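Local coordinates for protein yeast glycogen phosphorylase (Saccharomyces cerevisiae, PDB 1YGP) that belongs to the carbohydrate phosphorylase family, enzymes of the two-domain GT-B fold, and carries pyridoxal-5'-phosphate in a pocket of its own, at residues T87-K90 / F91-R94; A111-N114 / A115-N118; T355-P358 / D359-I363; L546-A549 / K550-Q553. All coordinates share one frame; numbering follows the deposited sequence.

Contact 1. Residues T87-K90 / F91-R94; sequences TQQK and FTTR
Phe91, Thr92, Thr93 and Arg94 each give their backbone N-H to the carbonyl four residues earlier, from Thr87, Gln88, Gln89 and Lys90, so the last two turns of helix 65-94 keep the i to i+4 bonding of an alpha-helix as far as Arg94. On the buried side Thr87 and Phe91 lie side by side and point the same way. The methyl CG2 of Thr87 rests 3.4 Å from Phe91 CE2 and CZ, while Thr87 O sits over one ring face toward the rim. Thr87 suits this place because its hydroxyl folds back: OG1 stands beside its backbone N (chi1 -60°) and bonds to Asp83 O and Val274 N, leaving the methyl for the ring. Thr92 turns its hydroxyl back in the same way, OG1 donating to Gln88 O at 2.8 Å, while Thr92 N reaches that oxygen at 3.1 Å from the opposite face of the carbonyl plane. Gln89, its chain bent at chi2 (58°), swings NE2 to within 3.0 Å of Thr93 OG1, a bond tilted out of the amide plane; the same nitrogen also bonds to Phe10 O, tying the helix to the N-terminal segment. On the outer side the Lys90 chain crosses the Arg94 guanidinium, with CD above the centre of one face, 3.9 Å from the plane. Their charged ends, Lys90 NZ and Arg94 NH2, stay 5.6 Å apart and both make long, weak ion pairs with the C-terminal carboxylate of Thr879. Methylene against flat cation lets two like-charged residues share a helix face, where that carboxylate probably offsets part of their charge.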
loop_
_atom_site.group_PDB
_atom_site.type_symbol
_atom_site.label_atom_id
_atom_site.label_comp_id
_atom_site.label_asym_id
_atom_site.label_seq_id
_atom_site.Cartn_x
_atom_site.Cartn_y
_atom_site.Cartn_z
ATOM N N THR A 87 18.741 2.965 21.323
ATOM C CA THR A 87 20.027 2.907 20.635
ATOM C C THR A 87 20.286 4.190 19.881
ATOM O O THR A 87 21.340 4.802 20.036
ATOM C CB THR A 87 20.054 1.704 19.661
ATOM O OG1 THR A 87 19.865 0.506 20.414
ATOM C CG2 THR A 87 21.361 1.577 18.959
ATOM N N GLN A 88 19.302 4.644 19.115
ATOM C CA GLN A 88 19.402 5.888 18.377
ATOM C C GLN A 88 19.623 7.076 19.316
ATOM O O GLN A 88 20.372 8.009 19.026
ATOM C CB GLN A 88 18.116 5.995 17.560
ATOM C CG GLN A 88 18.236 5.472 16.116
ATOM C CD GLN A 88 19.032 4.190 15.933
ATOM O OE1 GLN A 88 20.052 4.135 15.248
ATOM N NE2 GLN A 88 18.628 3.098 16.538
ATOM N N GLN A 89 19.049 7.049 20.506
ATOM C CA GLN A 89 19.236 8.128 21.445
ATOM C C GLN A 89 20.616 7.976 22.018
ATOM O O GLN A 89 21.264 9.010 22.160
ATOM C CB GLN A 89 18.239 8.055 22.562
ATOM C CG GLN A 89 18.354 9.126 23.604
ATOM C CD GLN A 89 18.223 10.532 23.054
ATOM O OE1 GLN A 89 17.140 11.011 22.736
ATOM N NE2 GLN A 89 19.318 11.252 22.953
ATOM N N LYS A 90 21.135 6.775 22.319
ATOM C CA LYS A 90 22.484 6.619 22.859
ATOM C C LYS A 90 23.466 7.262 21.889
ATOM O O LYS A 90 24.199 8.168 22.271
ATOM C CB LYS A 90 22.799 5.137 23.051
ATOM C CG LYS A 90 24.269 4.787 23.300
ATOM C CD LYS A 90 24.411 3.346 23.772
ATOM C CE LYS A 90 23.849 2.377 22.731
ATOM N NZ LYS A 90 23.700 1.022 23.248
ATOM N N PHE A 91 23.423 6.922 20.607
ATOM C CA PHE A 91 24.335 7.481 19.632
ATOM C C PHE A 91 24.173 8.989 19.555
ATOM O O PHE A 91 25.201 9.662 19.584
ATOM C CB PHE A 91 24.076 6.824 18.292
ATOM C CG PHE A 91 24.256 5.299 18.324
ATOM C CD1 PHE A 91 25.037 4.660 19.296
ATOM C CD2 PHE A 91 23.650 4.524 17.334
ATOM C CE1 PHE A 91 25.199 3.279 19.262
ATOM C CE2 PHE A 91 23.827 3.140 17.315
ATOM C CZ PHE A 91 24.598 2.515 18.276
ATOM N N THR A 92 22.965 9.564 19.565
ATOM C CA THR A 92 22.786 11.008 19.609
ATOM C C THR A 92 23.452 11.611 20.853
ATOM O O THR A 92 24.238 12.562 20.764
ATOM C CB THR A 92 21.283 11.318 19.592
ATOM O OG1 THR A 92 20.758 10.759 18.396
ATOM C CG2 THR A 92 20.986 12.811 19.577
ATOM N N THR A 93 23.210 11.038 22.020
ATOM C CA THR A 93 23.798 11.504 23.254
ATOM C C THR A 93 25.299 11.301 23.272
ATOM O O THR A 93 25.995 12.130 23.853
ATOM C CB THR A 93 23.100 10.749 24.397
ATOM O OG1 THR A 93 21.820 11.374 24.512
ATOM C CG2 THR A 93 23.857 10.736 25.706
ATOM N N ARG A 94 25.835 10.249 22.656
ATOM C CA ARG A 94 27.254 9.992 22.749
ATOM C C ARG A 94 28.052 10.430 21.542
ATOM O O ARG A 94 29.273 10.355 21.560
ATOM C CB ARG A 94 27.518 8.510 22.988
ATOM C CG ARG A 94 27.054 7.980 24.341
ATOM C CD ARG A 94 27.769 6.649 24.584
ATOM N NE ARG A 94 27.195 5.848 25.665
ATOM C CZ ARG A 94 27.558 4.569 25.875
ATOM N NH1 ARG A 94 28.476 3.957 25.111
ATOM N NH2 ARG A 94 26.962 3.864 26.837
#

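Contact 2. Residues A111-N114 / A115-N118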
loop_
_atom_site.group_PDB
_atom_site.type_symbol
_atom_site.label_atom_id
_atom_site.label_comp_id
_atom_site.label_asym_id
_atom_site.label_seq_id
_atom_site.Cartn_x
_atom_site.Cartn_y
_atom_site.Cartn_z
ATOM N N ALA A 111 12.434 -11.710 7.927
ATOM C CA ALA A 111 12.762 -11.130 9.207
ATOM C C ALA A 111 12.308 -11.793 10.480
ATOM O O ALA A 111 13.103 -11.773 11.418
ATOM C CB ALA A 111 12.256 -9.718 9.241
ATOM N N LEU A 112 11.114 -12.373 10.618
ATOM C CA LEU A 112 10.669 -12.953 11.897
ATOM C C LEU A 112 11.609 -13.902 12.632
ATOM O O LEU A 112 11.943 -13.622 13.783
ATOM C CB LEU A 112 9.326 -13.737 11.765
ATOM C CG LEU A 112 8.187 -13.629 12.815
ATOM C CD1 LEU A 112 7.202 -14.757 12.613
ATOM C CD2 LEU A 112 8.684 -13.819 14.219
ATOM N N ASP A 113 12.103 -15.004 12.072
ATOM C CA ASP A 113 12.834 -15.930 12.929
ATOM C C ASP A 113 14.165 -15.386 13.415
ATOM O O ASP A 113 14.600 -15.619 14.546
ATOM C CB ASP A 113 13.051 -17.199 12.189
ATOM C CG ASP A 113 13.348 -18.390 13.061
ATOM O OD1 ASP A 113 13.013 -18.387 14.242
ATOM O OD2 ASP A 113 13.903 -19.341 12.518
ATOM N N ASN A 114 14.770 -14.593 12.529
ATOM C CA ASN A 114 15.971 -13.897 12.852
ATOM C C ASN A 114 15.705 -13.013 14.056
ATOM O O ASN A 114 16.551 -12.993 14.954
ATOM C CB ASN A 114 16.396 -13.090 11.653
ATOM C CG ASN A 114 17.787 -12.509 11.850
ATOM O OD1 ASN A 114 17.913 -11.308 12.047
ATOM N ND2 ASN A 114 18.884 -13.274 11.868
ATOM N N ALA A 115 14.553 -12.345 14.157
ATOM C CA ALA A 115 14.233 -11.532 15.327
ATOM C C ALA A 115 14.052 -12.396 16.552
ATOM O O ALA A 115 14.451 -12.013 17.649
ATOM C CB ALA A 115 12.945 -10.757 15.189
ATOM N N LEU A 116 13.498 -13.592 16.400
ATOM C CA LEU A 116 13.321 -14.479 17.536
ATOM C C LEU A 116 14.643 -14.959 18.138
ATOM O O LEU A 116 14.759 -15.138 19.366
ATOM C CB LEU A 116 12.453 -15.635 17.054
ATOM C CG LEU A 116 11.006 -15.691 17.520
ATOM C CD1 LEU A 116 10.323 -14.360 17.278
ATOM C CD2 LEU A 116 10.288 -16.810 16.783
ATOM N N ILE A 117 15.632 -15.205 17.275
ATOM C CA ILE A 117 16.968 -15.632 17.682
ATOM C C ILE A 117 17.715 -14.428 18.214
ATOM O O ILE A 117 18.280 -14.535 19.294
ATOM C CB ILE A 117 17.730 -16.256 16.474
ATOM C CG1 ILE A 117 17.190 -17.655 16.282
ATOM C CG2 ILE A 117 19.241 -16.305 16.678
ATOM C CD1 ILE A 117 17.449 -18.120 14.857
ATOM N N ASN A 118 17.741 -13.264 17.574
ATOM C CA ASN A 118 18.499 -12.154 18.099
ATOM C C ASN A 118 17.595 -11.411 19.053
ATOM O O ASN A 118 17.246 -10.243 18.818
ATOM C CB ASN A 118 18.911 -11.234 17.000
ATOM C CG ASN A 118 19.801 -11.908 16.014
ATOM O OD1 ASN A 118 20.919 -12.318 16.319
ATOM N ND2 ASN A 118 19.284 -12.063 14.810
#
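Ala115, Leu116 and Ile117 donate their N-H groups to Ala111, Leu112 and Asp113 O in the alpha-helical i to i+4 pattern, and Asn118 N closes the last turn on Asn114 O at 2.9 Å. Asn118 is also where the chain leaves helical angles. Its CG stands beside its own backbone N (chi1 -62°), which carries ND2 back to Asn114 O for a second, weak bond of 2.9 Å; an asparagine suits this exit from the helix, because its short amide can turn back to the last turn and add that bond. The carboxylate of Glu156 receives the N-H groups of both Ala111 and Leu112. Helix 111-117 follows strand 98-102 of the large N-terminal sheet, and its buried side faces helices 65-94 and 149-153. Apolar packing serves that side: Leu112 CD2 meets Leu116 CD1 at 3.5 Å, the two branched chains slanting across each other, and the small Ala115 also touches Ile76 of helix 65-94. The one charged side chain is buried and paired: Asp113 crosses Leu116 at about a right angle, with Asp113 OD1 4.0 Å from Leu116 CB, while its OD2 forms a salt bridge with Arg135 NH1.

Contact 3. Residues T355-P358 / D359-I363; sequences TEFP and DQVAI
Val361 lays its methyl CG2 over one face of the Phe357 ring, where a short helix, 357-360, runs straight into strand 361-366 of the large mixed sheet, whose strands and flanking helices form one of the alpha/beta domains of the GT-B fold. This is the tight part. Val361 CG2 lies 3.8 Å from the ring centroid, 22° off the normal, in a CH-pi contact offset toward the rim. Phe357 reaches it because CG is anti to the backbone N (chi1 -159°), which carries the ring along to the Val361 side chain at the start of the strand; Phe347 of helix 322-350 meets that ring edge-to-face, and Ile343 and Ile395 help to bury it. A beta-branched valine suits a strand, and the flat ring offers it a broad apolar face between helices 322-350 and 389-399. The outer side is looser and polar. Asp359 is exposed and Glu356 partly so, Glu356 OE2 and Asp359 OD2 5.2 Å apart, and Glu356 OE1 has a weak, long ion pair with Arg352. The carbonyl of Glu356 takes weak bonds from Asp359 N and Gln360 N. Pro358, which has no N-H to offer, fits the first turn of the helix. At the turn into the strand, Phe357 O accepts two N-H groups, Val361 N at 2.9 Å and Gln360 N at 2.8 Å.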
loop_
_atom_site.group_PDB
_atom_site.type_symbol
_atom_site.label_atom_id
_atom_site.label_comp_id
_atom_site.label_asym_id
_atom_site.label_seq_id
_atom_site.Cartn_x
_atom_site.Cartn_y
_atom_site.Cartn_z
ATOM N N THR A 355 34.961 20.940 9.222
ATOM C CA THR A 355 36.270 20.308 9.227
ATOM C C THR A 355 36.342 19.039 10.054
ATOM O O THR A 355 37.298 18.288 9.905
ATOM C CB THR A 355 37.315 21.325 9.714
ATOM O OG1 THR A 355 36.727 22.189 10.695
ATOM C CG2 THR A 355 37.821 22.143 8.524
ATOM N N GLU A 356 35.346 18.765 10.903
ATOM C CA GLU A 356 35.315 17.529 11.658
ATOM C C GLU A 356 34.468 16.433 11.028
ATOM O O GLU A 356 34.442 15.303 11.540
ATOM C CB GLU A 356 34.779 17.745 13.030
ATOM C CG GLU A 356 35.569 18.760 13.794
ATOM C CD GLU A 356 35.231 18.709 15.263
ATOM O OE1 GLU A 356 34.052 18.783 15.618
ATOM O OE2 GLU A 356 36.166 18.590 16.048
ATOM N N PHE A 357 33.793 16.709 9.901
ATOM C CA PHE A 357 32.997 15.712 9.199
ATOM C C PHE A 357 33.782 14.418 9.023
ATOM O O PHE A 357 33.264 13.434 9.563
ATOM C CB PHE A 357 32.543 16.233 7.815
ATOM C CG PHE A 357 31.335 15.493 7.262
ATOM C CD1 PHE A 357 30.074 15.674 7.852
ATOM C CD2 PHE A 357 31.469 14.639 6.168
ATOM C CE1 PHE A 357 28.950 15.007 7.350
ATOM C CE2 PHE A 357 30.335 13.981 5.677
ATOM C CZ PHE A 357 29.080 14.161 6.259
ATOM N N PRO A 358 35.015 14.299 8.475
ATOM C CA PRO A 358 35.730 13.031 8.359
ATOM C C PRO A 358 35.941 12.349 9.699
ATOM O O PRO A 358 36.014 11.130 9.792
ATOM C CB PRO A 358 37.018 13.382 7.705
ATOM C CG PRO A 358 36.679 14.619 6.940
ATOM C CD PRO A 358 35.871 15.366 7.978
ATOM N N ASP A 359 36.012 13.093 10.794
ATOM C CA ASP A 359 36.216 12.456 12.079
ATOM C C ASP A 359 34.914 11.857 12.595
ATOM O O ASP A 359 34.920 11.047 13.520
ATOM C CB ASP A 359 36.775 13.494 13.057
ATOM C CG ASP A 359 38.074 14.125 12.564
ATOM O OD1 ASP A 359 39.027 13.387 12.303
ATOM O OD2 ASP A 359 38.131 15.351 12.425
ATOM N N GLN A 360 33.773 12.259 12.044
ATOM C CA GLN A 360 32.493 11.748 12.484
ATOM C C GLN A 360 31.756 10.874 11.473
ATOM O O GLN A 360 30.942 10.054 11.888
ATOM C CB GLN A 360 31.592 12.915 12.872
ATOM C CG GLN A 360 32.111 13.772 14.010
ATOM C CD GLN A 360 32.222 13.030 15.336
ATOM O OE1 GLN A 360 31.233 12.559 15.882
ATOM N NE2 GLN A 360 33.402 12.892 15.932
ATOM N N VAL A 361 31.954 10.934 10.166
ATOM C CA VAL A 361 31.160 10.133 9.257
ATOM C C VAL A 361 32.061 9.209 8.464
ATOM O O VAL A 361 33.052 9.692 7.929
ATOM C CB VAL A 361 30.393 11.061 8.294
ATOM C CG1 VAL A 361 29.555 10.256 7.325
ATOM C CG2 VAL A 361 29.458 11.941 9.069
ATOM N N ALA A 362 31.760 7.918 8.326
ATOM C CA ALA A 362 32.516 7.017 7.452
ATOM C C ALA A 362 31.509 6.503 6.421
ATOM O O ALA A 362 30.522 5.906 6.849
ATOM C CB ALA A 362 33.038 5.842 8.251
ATOM N N ILE A 363 31.588 6.695 5.106
ATOM C CA ILE A 363 30.573 6.182 4.192
ATOM C C ILE A 363 31.234 5.125 3.321
ATOM O O ILE A 363 32.249 5.400 2.653
ATOM C CB ILE A 363 29.970 7.314 3.273
ATOM C CG1 ILE A 363 29.484 8.524 4.085
ATOM C CG2 ILE A 363 28.792 6.710 2.484
ATOM C CD1 ILE A 363 28.819 9.658 3.263
#

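Contact 4. Residues L546-A549 / K550-Q553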
loop_
_atom_site.group_PDB
_atom_site.type_symbol
_atom_site.label_atom_id
_atom_site.label_comp_id
_atom_site.label_asym_id
_atom_site.label_seq_id
_atom_site.Cartn_x
_atom_site.Cartn_y
_atom_site.Cartn_z
ATOM N N LEU A 546 29.353 -15.930 18.652
ATOM C CA LEU A 546 30.135 -14.721 18.763
ATOM C C LEU A 546 31.611 -15.045 18.568
ATOM O O LEU A 546 32.335 -14.273 17.926
ATOM C CB LEU A 546 29.963 -14.085 20.120
ATOM C CG LEU A 546 28.820 -13.128 20.356
ATOM C CD1 LEU A 546 27.955 -12.925 19.126
ATOM C CD2 LEU A 546 27.996 -13.708 21.459
ATOM N N ASP A 547 32.101 -16.172 19.099
ATOM C CA ASP A 547 33.494 -16.517 18.903
ATOM C C ASP A 547 33.655 -17.784 18.082
ATOM O O ASP A 547 33.906 -18.864 18.623
ATOM C CB ASP A 547 34.186 -16.684 20.255
ATOM C CG ASP A 547 35.694 -16.907 20.146
ATOM O OD1 ASP A 547 36.320 -16.461 19.171
ATOM O OD2 ASP A 547 36.237 -17.541 21.056
ATOM N N MET A 548 33.588 -17.650 16.754
ATOM C CA MET A 548 33.698 -18.804 15.867
ATOM C C MET A 548 35.014 -19.564 16.009
ATOM O O MET A 548 35.105 -20.755 15.703
ATOM C CB MET A 548 33.551 -18.386 14.406
ATOM C CG MET A 548 32.166 -18.038 13.955
ATOM S SD MET A 548 31.056 -19.388 14.364
ATOM C CE MET A 548 30.613 -19.933 12.748
ATOM N N ALA A 549 36.056 -18.906 16.516
ATOM C CA ALA A 549 37.346 -19.532 16.759
ATOM C C ALA A 549 37.257 -20.781 17.634
ATOM O O ALA A 549 37.958 -21.766 17.388
ATOM C CB ALA A 549 38.270 -18.541 17.436
ATOM N N LYS A 550 36.345 -20.822 18.604
ATOM C CA LYS A 550 36.199 -22.000 19.439
ATOM C C LYS A 550 35.820 -23.261 18.665
ATOM O O LYS A 550 35.989 -24.368 19.186
ATOM C CB LYS A 550 35.130 -21.809 20.494
ATOM C CG LYS A 550 35.338 -20.622 21.423
ATOM C CD LYS A 550 34.692 -20.827 22.793
ATOM C CE LYS A 550 33.191 -21.162 22.790
ATOM N NZ LYS A 550 32.751 -21.581 24.115
ATOM N N LEU A 551 35.344 -23.192 17.417
ATOM C CA LEU A 551 34.914 -24.407 16.747
ATOM C C LEU A 551 36.025 -25.372 16.366
ATOM O O LEU A 551 35.759 -26.552 16.108
ATOM C CB LEU A 551 34.068 -24.024 15.517
ATOM C CG LEU A 551 32.530 -24.182 15.643
ATOM C CD1 LEU A 551 31.994 -23.382 16.798
ATOM C CD2 LEU A 551 31.861 -23.665 14.387
ATOM N N THR A 552 37.287 -24.955 16.461
ATOM C CA THR A 552 38.410 -25.842 16.191
ATOM C C THR A 552 38.479 -27.011 17.184
ATOM O O THR A 552 39.028 -28.075 16.882
ATOM C CB THR A 552 39.720 -25.027 16.213
ATOM O OG1 THR A 552 39.643 -24.068 17.265
ATOM C CG2 THR A 552 39.958 -24.329 14.907
ATOM N N GLN A 553 37.848 -26.887 18.360
ATOM C CA GLN A 553 37.772 -27.958 19.341
ATOM C C GLN A 553 37.059 -29.161 18.750
ATOM O O GLN A 553 37.345 -30.294 19.155
ATOM C CB GLN A 553 37.016 -27.507 20.574
ATOM C CG GLN A 553 37.045 -28.512 21.735
ATOM C CD GLN A 553 36.174 -28.138 22.938
ATOM O OE1 GLN A 553 36.089 -26.976 23.343
ATOM N NE2 GLN A 553 35.494 -29.091 23.573
#
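Asp547 and Lys550 cross at about a right angle, the carboxylate beside the lysine's methylenes: Asp547 OD2 lies 4.0 Å from Lys550 CD, whereas OD2 and NZ stay 6.2 Å apart. The lysine chain bends at chi3 (-55°), and its amine leaves for a salt bridge with Asp539, so the two charges here are neighbours and not partners. A long, flexible chain suits a partly exposed place from which the amine must reach Asp539. On the buried side Met548 and Leu551 point into the protein and only graze each other, CE to CD2 4.3 Å, while Leu551 packs on Tyr544 and on Leu853 of helix 842-856, and Met548 on Ser860. Thr552 turns its hydroxyl back over the preceding turn: OG1, between its own N and carbonyl carbon (chi1 39°), donates to Ala549 O at 2.9 Å, next to a weak bond from Thr552 N to the same oxygen. A threonine can thus help to satisfy a carbonyl that its backbone N-H reaches only loosely. Lys550 N bonds to Asp547 O and Leu551 N to Met548 O, at 3.1 and 3.0 Å. Such bonds span three residues, the signature of a 3-10 helix, here in the loop between helices 527-536 and 562-584.

How the contacts relate
Along the chain the four contacts follow one another without overlap. The centres of contacts 1 and 3 are about 17 Å apart, nearest atoms about 6 Å apart, without touching: contact 1 ends helix 65-94 just before strand 98-102, and contact 3 leads into strand 361-366, its parallel neighbour in the large mixed sheet. Contact 2, on helix 111-117, packs against an earlier part of helix 65-94, at Tyr69 and Ile76. Contact 4 lies about 22 Å from contact 2 between centres; Phe269 touches Asn118 of contact 2 and Leu546 of contact 4. Contacts 1 and 3 thus lead into two adjacent strands of one sheet, while contact 4 lies in a loop that also touches helix 842-856.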